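Side-chain contacts in putative Xylose isomerase (Rhodospirillum rubrum, PDB 3QXB), which probably acts as an isomerase of the xylose isomerase-like TIM-barrel family, binding iron and manganese ions in a two-metal site: residues L111-L116 with I161-Y166; V212-A217 with P266-D271; H231-C236 with D274-T279. One frame throughout, in Å; residues are numbered along the deposited sequence.

Contact 1 (L111-L116 with I161-Y166). With EDO (1,2-ethanediol), chain O.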
loop_
_atom_site.group_PDB
_atom_site.type_symbol
_atom_site.label_atom_id
_atom_site.label_comp_id
_atom_site.label_asym_id
_atom_site.label_seq_id
_atom_site.Cartn_x
_atom_site.Cartn_y
_atom_site.Cartn_z
ATOM N N LEU A 111 12.370 12.470 -5.839
ATOM C CA LEU A 111 11.849 11.118 -6.080
ATOM C C LEU A 111 10.338 11.146 -6.331
ATOM O O LEU A 111 9.819 10.368 -7.122
ATOM C CB LEU A 111 12.228 10.158 -4.974
ATOM C CG LEU A 111 13.720 9.812 -4.949
ATOM C CD1 LEU A 111 14.199 9.222 -3.553
ATOM C CD2 LEU A 111 14.122 8.917 -6.135
ATOM N N GLY A 112 9.630 12.089 -5.715
ATOM C CA GLY A 112 8.220 12.298 -6.044
ATOM C C GLY A 112 8.022 12.792 -7.466
ATOM O O GLY A 112 7.162 12.298 -8.187
ATOM N N TYR A 113 8.819 13.782 -7.857
ATOM C CA TYR A 113 8.887 14.267 -9.241
ATOM C C TYR A 113 9.041 13.079 -10.232
ATOM O O TYR A 113 8.274 12.898 -11.148
ATOM C CB TYR A 113 10.029 15.273 -9.396
ATOM C CG TYR A 113 10.052 15.926 -10.753
ATOM C CD1 TYR A 113 10.559 15.249 -11.836
ATOM C CD2 TYR A 113 9.584 17.251 -10.941
ATOM C CE1 TYR A 113 10.597 15.808 -13.094
ATOM C CE2 TYR A 113 9.594 17.811 -12.179
ATOM C CZ TYR A 113 10.101 17.079 -13.272
ATOM O OH TYR A 113 10.147 17.610 -14.528
ATOM N N GLN A 114 10.035 12.260 -9.992
ATOM C CA GLN A 114 10.400 11.171 -10.886
ATOM C C GLN A 114 9.288 10.114 -10.887
ATOM O O GLN A 114 8.921 9.547 -11.930
ATOM C CB GLN A 114 11.753 10.592 -10.449
ATOM C CG GLN A 114 12.289 9.504 -11.438
ATOM C CD GLN A 114 13.673 8.993 -11.152
ATOM O OE1 GLN A 114 14.297 8.370 -12.027
ATOM N NE2 GLN A 114 14.169 9.218 -9.943
ATOM N N HIS A 115 8.668 9.901 -9.731
ATOM C CA HIS A 115 7.541 8.988 -9.643
ATOM C C HIS A 115 6.471 9.366 -10.635
ATOM O O HIS A 115 6.078 8.528 -11.448
ATOM C CB HIS A 115 6.967 8.950 -8.224
ATOM C CG HIS A 115 5.767 8.065 -8.076
ATOM N ND1 HIS A 115 5.850 6.686 -8.118
ATOM C CD2 HIS A 115 4.471 8.359 -7.837
ATOM C CE1 HIS A 115 4.636 6.178 -7.963
ATOM N NE2 HIS A 115 3.789 7.166 -7.757
ATOM N N LEU A 116 6.004 10.626 -10.568
ATOM C CA LEU A 116 4.978 11.124 -11.463
ATOM C C LEU A 116 5.415 11.239 -12.936
ATOM O O LEU A 116 4.609 10.967 -13.844
ATOM C CB LEU A 116 4.446 12.462 -10.937
ATOM C CG LEU A 116 3.244 13.130 -11.611
ATOM C CD1 LEU A 116 2.116 12.147 -11.928
ATOM C CD2 LEU A 116 2.769 14.276 -10.747
ATOM N N ILE A 161 4.370 22.329 -12.150
ATOM C CA ILE A 161 4.438 23.127 -13.359
ATOM C C ILE A 161 5.293 22.472 -14.415
ATOM O O ILE A 161 4.859 22.319 -15.550
ATOM C CB ILE A 161 4.905 24.581 -13.041
ATOM C CG1 ILE A 161 3.792 25.263 -12.228
ATOM C CG2 ILE A 161 5.303 25.317 -14.311
ATOM C CD1 ILE A 161 4.236 26.540 -11.529
ATOM N N GLU A 162 6.500 22.084 -14.038
ATOM C CA GLU A 162 7.413 21.380 -14.942
ATOM C C GLU A 162 6.831 20.043 -15.470
ATOM O O GLU A 162 7.012 19.682 -16.634
ATOM C CB GLU A 162 8.706 21.074 -14.194
ATOM C CG GLU A 162 9.908 21.044 -15.070
ATOM C CD GLU A 162 11.249 20.919 -14.333
ATOM O OE1 GLU A 162 11.370 21.159 -13.119
ATOM O OE2 GLU A 162 12.217 20.588 -15.024
ATOM N N LEU A 163 6.191 19.315 -14.559
ATOM C CA LEU A 163 5.574 18.037 -14.879
ATOM C C LEU A 163 4.359 18.220 -15.812
ATOM O O LEU A 163 4.148 17.398 -16.683
ATOM C CB LEU A 163 5.195 17.283 -13.619
ATOM C CG LEU A 163 6.360 16.638 -12.866
ATOM C CD1 LEU A 163 5.884 16.249 -11.453
ATOM C CD2 LEU A 163 6.874 15.463 -13.636
ATOM N N ALA A 164 3.587 19.291 -15.650
ATOM C CA ALA A 164 2.506 19.581 -16.604
ATOM C C ALA A 164 3.094 19.874 -18.009
ATOM O O ALA A 164 2.556 19.411 -19.004
ATOM C CB ALA A 164 1.593 20.743 -16.089
ATOM N N ALA A 165 4.231 20.564 -18.084
ATOM C CA ALA A 165 4.918 20.803 -19.365
ATOM C C ALA A 165 5.375 19.489 -20.001
ATOM O O ALA A 165 5.200 19.273 -21.205
ATOM C CB ALA A 165 6.135 21.748 -19.182
ATOM N N TYR A 166 5.953 18.617 -19.173
ATOM C CA TYR A 166 6.336 17.288 -19.659
ATOM C C TYR A 166 5.129 16.466 -20.145
ATOM O O TYR A 166 5.189 15.840 -21.198
ATOM C CB TYR A 166 7.142 16.545 -18.600
ATOM C CG TYR A 166 7.649 15.205 -19.075
ATOM C CD1 TYR A 166 8.607 15.126 -20.068
ATOM C CD2 TYR A 166 7.196 14.031 -18.505
ATOM C CE1 TYR A 166 9.072 13.930 -20.494
ATOM C CE2 TYR A 166 7.666 12.834 -18.917
ATOM C CZ TYR A 166 8.610 12.767 -19.904
ATOM O OH TYR A 166 9.104 11.534 -20.342
HETATM C C1 EDO O . 11.467 14.650 -18.027
HETATM O O1 EDO O . 12.261 15.563 -18.805
HETATM C C2 EDO O . 10.554 15.452 -17.113
HETATM O O2 EDO O . 11.345 16.198 -16.211
#
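Tyr113 holds its CG trans to the backbone N (chi1 -173°), which swings the ring out across the gap between helices 106-125 and 146-170, whereas Leu163 places CG trans to its carbonyl carbon and sends its branches back the other way. The two side chains run antiparallel past one another, and the isobutyl end of Leu163 lies over one face of the phenol. Its CD2 forms a CH-pi contact 3.8 Å from the centroid of the Tyr113 ring, 15° off the ring normal, while Leu163 CG presses closer to the rim, 3.5 Å from Tyr113 CE2. The second methyl of Leu163, CD1, reaches deeper and meets Leu116 CD2 at 3.8 Å, continuing the apolar contact inward to where Leu116 packs on Thr131 and Met133 of strand 130-133.

At the outer end of the phenol the surroundings become polar. Glu162 CB lies at the ring edge, and Glu162 CG is 3.5 Å from Tyr113 OH, a van der Waals contact without a hydrogen bond. The hydroxyl pairs instead with an ethanediol molecule, probably from the crystallisation liquor: Tyr113 OH and EDO O2 are 2.5 Å apart, near the ring plane, and the direction of the bond is not determined. The carbons of the diol spread over one face of Tyr166, with EDO C1 3.5 Å from Tyr166 CE1, and Tyr166 in turn hydrogen-bonds through OH to Asp121 of helix 106-125.

The axes of the two segments approach to 10.7 Å and run nearly parallel, at 21°. This spacing, filled by large side chains on both sides and floored by the intervening strand, is that of neighbouring outer helices in a TIM barrel, here the helices that precede and follow strand 130-133.

Contact 2 (V212-A217 with P266-D271). With FE (Fe (III) ion), chain E; MN (manganese (II) ion), chain G.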
loop_
_atom_site.group_PDB
_atom_site.type_symbol
_atom_site.label_atom_id
_atom_site.label_comp_id
_atom_site.label_asym_id
_atom_site.label_seq_id
_atom_site.Cartn_x
_atom_site.Cartn_y
_atom_site.Cartn_z
ATOM N N VAL A 212 -12.018 14.778 -6.581
ATOM C CA VAL A 212 -12.436 14.841 -5.183
ATOM C C VAL A 212 -13.068 13.517 -4.786
ATOM O O VAL A 212 -13.912 12.999 -5.485
ATOM C CB VAL A 212 -13.367 16.006 -4.926
ATOM C CG1 VAL A 212 -14.025 15.935 -3.531
ATOM C CG2 VAL A 212 -12.605 17.338 -5.151
ATOM N N ASP A 213 -12.595 12.958 -3.679
ATOM C CA ASP A 213 -13.065 11.672 -3.225
ATOM C C ASP A 213 -14.097 11.938 -2.136
ATOM O O ASP A 213 -13.808 12.627 -1.158
ATOM C CB ASP A 213 -11.890 10.882 -2.665
ATOM C CG ASP A 213 -12.274 9.484 -2.266
ATOM O OD1 ASP A 213 -13.408 9.314 -1.766
ATOM O OD2 ASP A 213 -11.438 8.582 -2.465
ATOM N N TRP A 214 -15.308 11.439 -2.329
ATOM C CA TRP A 214 -16.419 11.761 -1.428
ATOM C C TRP A 214 -16.083 11.372 0.031
ATOM O O TRP A 214 -16.472 12.060 0.970
ATOM C CB TRP A 214 -17.706 11.057 -1.887
ATOM C CG TRP A 214 -18.466 11.784 -2.938
ATOM C CD1 TRP A 214 -18.083 11.999 -4.223
ATOM C CD2 TRP A 214 -19.762 12.378 -2.796
ATOM N NE1 TRP A 214 -19.052 12.690 -4.894
ATOM C CE2 TRP A 214 -20.098 12.940 -4.043
ATOM C CE3 TRP A 214 -20.686 12.459 -1.743
ATOM C CZ2 TRP A 214 -21.305 13.612 -4.267
ATOM C CZ3 TRP A 214 -21.913 13.150 -1.968
ATOM C CH2 TRP A 214 -22.200 13.698 -3.223
ATOM N N GLY A 215 -15.316 10.314 0.216
ATOM C CA GLY A 215 -14.940 9.873 1.560
ATOM C C GLY A 215 -13.935 10.795 2.238
ATOM O O GLY A 215 -13.861 10.849 3.467
ATOM N N HIS A 216 -13.143 11.499 1.441
ATOM C CA HIS A 216 -12.178 12.441 1.957
ATOM C C HIS A 216 -12.873 13.758 2.350
ATOM O O HIS A 216 -12.601 14.293 3.408
ATOM C CB HIS A 216 -11.142 12.734 0.913
ATOM C CG HIS A 216 -10.313 11.552 0.529
ATOM N ND1 HIS A 216 -9.239 11.664 -0.325
ATOM C CD2 HIS A 216 -10.371 10.244 0.903
ATOM C CE1 HIS A 216 -8.685 10.468 -0.481
ATOM N NE2 HIS A 216 -9.343 9.594 0.266
ATOM N N ALA A 217 -13.763 14.249 1.506
ATOM C CA ALA A 217 -14.508 15.475 1.805
ATOM C C ALA A 217 -15.425 15.279 3.016
ATOM O O ALA A 217 -15.654 16.213 3.796
ATOM C CB ALA A 217 -15.331 15.918 0.588
ATOM N N PRO A 266 -26.481 5.813 -2.856
ATOM C CA PRO A 266 -26.595 6.016 -4.299
ATOM C C PRO A 266 -27.469 7.187 -4.701
ATOM O O PRO A 266 -27.098 7.935 -5.603
ATOM C CB PRO A 266 -27.220 4.722 -4.789
ATOM C CG PRO A 266 -26.686 3.697 -3.825
ATOM C CD PRO A 266 -26.601 4.387 -2.487
ATOM N N GLN A 267 -28.609 7.351 -4.036
ATOM C CA GLN A 267 -29.511 8.464 -4.352
ATOM C C GLN A 267 -28.942 9.849 -4.028
ATOM O O GLN A 267 -29.278 10.822 -4.712
ATOM C CB GLN A 267 -30.868 8.318 -3.641
ATOM C CG GLN A 267 -31.915 9.307 -4.186
ATOM C CD GLN A 267 -32.184 9.123 -5.670
ATOM O OE1 GLN A 267 -32.274 7.996 -6.155
ATOM N NE2 GLN A 267 -32.317 10.226 -6.400
ATOM N N ARG A 268 -28.152 9.943 -2.957
ATOM C CA ARG A 268 -27.505 11.199 -2.593
ATOM C C ARG A 268 -26.495 11.611 -3.695
ATOM O O ARG A 268 -26.453 12.766 -4.119
ATOM C CB ARG A 268 -26.841 11.063 -1.216
ATOM C CG ARG A 268 -25.935 12.225 -0.828
ATOM C CD ARG A 268 -25.058 11.901 0.377
ATOM N NE ARG A 268 -24.379 13.103 0.852
ATOM C CZ ARG A 268 -23.778 13.256 2.032
ATOM N NH1 ARG A 268 -23.762 12.290 2.941
ATOM N NH2 ARG A 268 -23.197 14.421 2.311
ATOM N N LEU A 269 -25.703 10.652 -4.154
ATOM C CA LEU A 269 -24.825 10.852 -5.304
ATOM C C LEU A 269 -25.599 11.307 -6.543
ATOM O O LEU A 269 -25.207 12.270 -7.173
ATOM C CB LEU A 269 -24.001 9.590 -5.617
ATOM C CG LEU A 269 -22.979 9.049 -4.597
ATOM C CD1 LEU A 269 -22.400 7.730 -5.128
ATOM C CD2 LEU A 269 -21.822 10.055 -4.339
ATOM N N GLN A 270 -26.715 10.664 -6.881
ATOM C CA GLN A 270 -27.497 11.079 -8.053
ATOM C C GLN A 270 -28.119 12.483 -7.886
ATOM O O GLN A 270 -28.168 13.258 -8.833
ATOM C CB GLN A 270 -28.575 10.045 -8.357
ATOM C CG GLN A 270 -29.420 10.367 -9.567
ATOM C CD GLN A 270 -28.617 10.322 -10.841
ATOM O OE1 GLN A 270 -28.018 9.301 -11.172
ATOM N NE2 GLN A 270 -28.592 11.425 -11.563
ATOM N N ASP A 271 -28.557 12.806 -6.674
ATOM C CA ASP A 271 -29.091 14.137 -6.378
ATOM C C ASP A 271 -28.023 15.239 -6.498
ATOM O O ASP A 271 -28.323 16.350 -6.922
ATOM C CB ASP A 271 -29.727 14.187 -4.975
ATOM C CG ASP A 271 -31.006 13.371 -4.863
ATOM O OD1 ASP A 271 -31.670 13.099 -5.897
ATOM O OD2 ASP A 271 -31.354 13.031 -3.710
HETATM FE FE FE E . -9.616 8.273 -3.658
HETATM MN MN MN G . -9.138 7.434 0.354
HETATM O O HOH W 1 -8.424 7.441 -1.850
HETATM O O HOH W 2 -7.612 7.688 -4.571
HETATM O O HOH W 3 -7.238 5.960 0.718
#
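Trp214, Leu269 and Arg268 make this contact, with the indole as its centre. Leu269 CD2 sits over the middle of the six-membered ring of Trp214, 3.4 Å from its centroid and 12° off the normal, a close CH-pi contact in which one methyl lies within 4 Å of all six ring atoms. Arg268 comes to the rim instead: its extended chain brings NE to 3.7 Å from Trp214 CZ3, in the indole plane, with the guanidinium turned almost perpendicular to the ring (88°). Its NH1 bonds elsewhere, to Val263 O.

In the TIM barrel, Trp214 starts the short helix that follows strand 208-213, and its indole reaches outward to helix 266-275 while Asp213 and His216 turn to the metals. Asp213 caps that helix, OD1 accepting from Gly215 N at 2.9 Å, and its other oxygen, OD2, binds the iron modelled here at 2.2 Å alongside Glu178, His244 and Glu286. One turn on, His216 NE2 binds the manganese at 2.2 Å, with Asp253 and His255; either metal is seen at each site. A single water bridges the two metals, and Asp213 CB lies over the centre of one face of the His216 imidazole.

Contact 3 (H231-C236 with D274-T279)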
loop_
_atom_site.group_PDB
_atom_site.type_symbol
_atom_site.label_atom_id
_atom_site.label_comp_id
_atom_site.label_asym_id
_atom_site.label_seq_id
_atom_site.Cartn_x
_atom_site.Cartn_y
_atom_site.Cartn_z
ATOM N N HIS A 231 -19.974 22.419 0.228
ATOM C CA HIS A 231 -18.880 23.316 0.594
ATOM C C HIS A 231 -17.745 23.191 -0.432
ATOM O O HIS A 231 -17.060 24.159 -0.744
ATOM C CB HIS A 231 -18.387 22.989 2.012
ATOM C CG HIS A 231 -17.156 23.737 2.413
ATOM N ND1 HIS A 231 -17.156 25.096 2.636
ATOM C CD2 HIS A 231 -15.887 23.311 2.644
ATOM C CE1 HIS A 231 -15.931 25.481 2.957
ATOM N NE2 HIS A 231 -15.144 24.420 2.972
ATOM N N TRP A 232 -17.563 21.986 -0.968
ATOM C CA TRP A 232 -16.525 21.749 -1.978
ATOM C C TRP A 232 -16.924 22.454 -3.282
ATOM O O TRP A 232 -16.096 23.143 -3.894
ATOM C CB TRP A 232 -16.238 20.247 -2.118
ATOM C CG TRP A 232 -15.265 19.826 -1.073
ATOM C CD1 TRP A 232 -15.534 19.533 0.222
ATOM C CD2 TRP A 232 -13.838 19.738 -1.219
ATOM N NE1 TRP A 232 -14.367 19.257 0.895
ATOM C CE2 TRP A 232 -13.313 19.373 0.026
ATOM C CE3 TRP A 232 -12.960 19.949 -2.290
ATOM C CZ2 TRP A 232 -11.956 19.186 0.235
ATOM C CZ3 TRP A 232 -11.598 19.775 -2.086
ATOM C CH2 TRP A 232 -11.110 19.400 -0.830
HETATM N N MSE A 233 -18.184 22.350 -3.682
HETATM C CA MSE A 233 -18.632 23.091 -4.866
HETATM C C MSE A 233 -18.555 24.617 -4.660
HETATM O O MSE A 233 -18.156 25.343 -5.575
HETATM C CB MSE A 233 -20.043 22.678 -5.286
HETATM C CG MSE A 233 -20.152 21.198 -5.687
HETATM SE SE MSE A 233 -18.820 20.602 -6.941
HETATM C CE MSE A 233 -19.922 20.375 -8.520
ATOM N N ASP A 234 -18.910 25.100 -3.470
ATOM C CA ASP A 234 -18.840 26.546 -3.207
ATOM C C ASP A 234 -17.433 27.113 -3.421
ATOM O O ASP A 234 -17.261 28.162 -4.009
ATOM C CB ASP A 234 -19.315 26.885 -1.793
ATOM C CG ASP A 234 -20.810 26.618 -1.586
ATOM O OD1 ASP A 234 -21.567 26.587 -2.588
ATOM O OD2 ASP A 234 -21.216 26.405 -0.414
ATOM N N LEU A 235 -16.411 26.399 -2.975
ATOM C CA LEU A 235 -15.058 26.922 -3.056
ATOM C C LEU A 235 -14.284 26.433 -4.306
ATOM O O LEU A 235 -13.350 27.098 -4.761
ATOM C CB LEU A 235 -14.306 26.576 -1.757
ATOM C CG LEU A 235 -14.815 27.204 -0.451
ATOM C CD1 LEU A 235 -13.737 26.995 0.598
ATOM C CD2 LEU A 235 -15.239 28.721 -0.563
ATOM N N CYS A 236 -14.658 25.273 -4.852
ATOM C CA CYS A 236 -13.827 24.579 -5.861
ATOM C C CYS A 236 -14.523 24.119 -7.152
ATOM O O CYS A 236 -13.875 23.570 -8.011
ATOM C CB CYS A 236 -13.156 23.370 -5.215
ATOM S SG CYS A 236 -12.051 23.756 -3.829
ATOM N N ASP A 274 -27.342 15.742 -10.232
ATOM C CA ASP A 274 -28.382 16.546 -10.882
ATOM C C ASP A 274 -28.368 17.995 -10.407
ATOM O O ASP A 274 -28.665 18.928 -11.199
ATOM C CB ASP A 274 -29.767 15.971 -10.602
ATOM C CG ASP A 274 -30.003 14.627 -11.280
ATOM O OD1 ASP A 274 -29.531 14.426 -12.416
ATOM O OD2 ASP A 274 -30.703 13.792 -10.677
ATOM N N LYS A 275 -28.073 18.194 -9.118
ATOM C CA LYS A 275 -28.090 19.546 -8.522
ATOM C C LYS A 275 -27.070 20.434 -9.232
ATOM O O LYS A 275 -27.319 21.603 -9.488
ATOM C CB LYS A 275 -27.828 19.482 -7.006
ATOM C CG LYS A 275 -27.875 20.838 -6.298
ATOM C CD LYS A 275 -27.461 20.727 -4.816
ATOM C CE LYS A 275 -27.328 22.140 -4.187
ATOM N NZ LYS A 275 -26.997 22.048 -2.733
ATOM N N TYR A 276 -25.922 19.853 -9.585
ATOM C CA TYR A 276 -24.826 20.625 -10.152
ATOM C C TYR A 276 -24.691 20.482 -11.673
ATOM O O TYR A 276 -23.714 20.941 -12.246
ATOM C CB TYR A 276 -23.526 20.282 -9.401
ATOM C CG TYR A 276 -23.543 20.849 -8.002
ATOM C CD1 TYR A 276 -23.331 22.220 -7.788
ATOM C CD2 TYR A 276 -23.835 20.053 -6.905
ATOM C CE1 TYR A 276 -23.382 22.765 -6.509
ATOM C CE2 TYR A 276 -23.890 20.590 -5.623
ATOM C CZ TYR A 276 -23.664 21.951 -5.440
ATOM O OH TYR A 276 -23.681 22.483 -4.185
ATOM N N ALA A 277 -25.673 19.860 -12.324
ATOM C CA ALA A 277 -25.675 19.702 -13.776
ATOM C C ALA A 277 -24.376 19.058 -14.285
ATOM O O ALA A 277 -23.822 19.488 -15.281
ATOM C CB ALA A 277 -25.900 21.088 -14.457
ATOM N N LEU A 278 -23.868 18.041 -13.602
ATOM C CA LEU A 278 -22.598 17.467 -14.017
ATOM C C LEU A 278 -22.830 16.729 -15.338
ATOM O O LEU A 278 -23.965 16.341 -15.633
ATOM C CB LEU A 278 -22.062 16.537 -12.938
ATOM C CG LEU A 278 -21.765 17.131 -11.558
ATOM C CD1 LEU A 278 -21.027 16.060 -10.706
ATOM C CD2 LEU A 278 -20.947 18.394 -11.667
ATOM N N THR A 279 -21.765 16.551 -16.121
ATOM C CA THR A 279 -21.864 15.945 -17.455
ATOM C C THR A 279 -20.799 14.895 -17.705
ATOM O O THR A 279 -21.119 13.725 -17.919
ATOM C CB THR A 279 -21.726 16.995 -18.553
ATOM O OG1 THR A 279 -20.564 17.793 -18.301
ATOM C CG2 THR A 279 -22.990 17.901 -18.611
#
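Met233, present as selenomethionine, lies across one face of the Tyr276 ring, its CG 3.6 Å from the ring centroid and 12° off the normal. This is a CH-pi contact supplemented by a more distant Met-aromatic one: SE stands above the same face, 4.9 Å from the centroid. Both belong to the outer layer of the TIM barrel, where helix 229-236 packs beside the C-terminal end of helix 266-275 against strand 240-245.

The Met233 chain does not run straight out. A bend at chi2 (-49°), followed by another about the CG-SE bond, lays the side chain along one face of the phenol, so that CB lies 3.6 Å from Tyr276 CE1 near the hydroxyl end while the terminal CE comes to 3.7 Å from Tyr276 CG at the opposite end. The selenomethionine thus spans the length of the ring, and CE continues to Leu278, meeting its CD2 at 3.9 Å. Met233 and Leu278 both rest on Tyr243 of strand 240-245, and Phe272 touches both of them as well, which closes the apolar cluster from the side of helix 266-275.

Tyr276 and Leu278 face Met233 from a chain that has just left its helix. Ala277, with positive phi, is the C-prime residue of a Schellman motif: Leu278 N turns back to Trp273 O, and a weak bond joins Ala277 N to Asp274 O. After this turn both the ring of Tyr276 and the end of Leu278 lie against Met233.

The other face of the phenol is occupied by Lys275, whose CG lies 4.0 Å above the ring plane toward the rim. Beyond the ring, the two residues share an acceptor: Asp230 OD1 takes a hydrogen bond with Tyr276 OH and a salt bridge with Lys275 NZ.

From the N terminus, contact 1 comes first, closing a loop from helix 106-125 through strand 130-133 to helix 146-170 before the others begin. Contact 2 opens at the end of strand 208-213, and contact 3 opens at helix 229-236 before contact 2 closes on the start of helix 266-275. Contact 3 then closes at the end of that same helix, so the two loops cross, and both span strand 240-245. They also touch, through Ala217 CB and Trp232 NE1 at 3.5 Å. Contact 1, across the chain's centre from contact 2, joins two outer helices; contact 2 ties the metal-bearing end of strand 208-213 to helix 266-275, and contact 3 ties helix 229-236 to the turn ending helix 266-275.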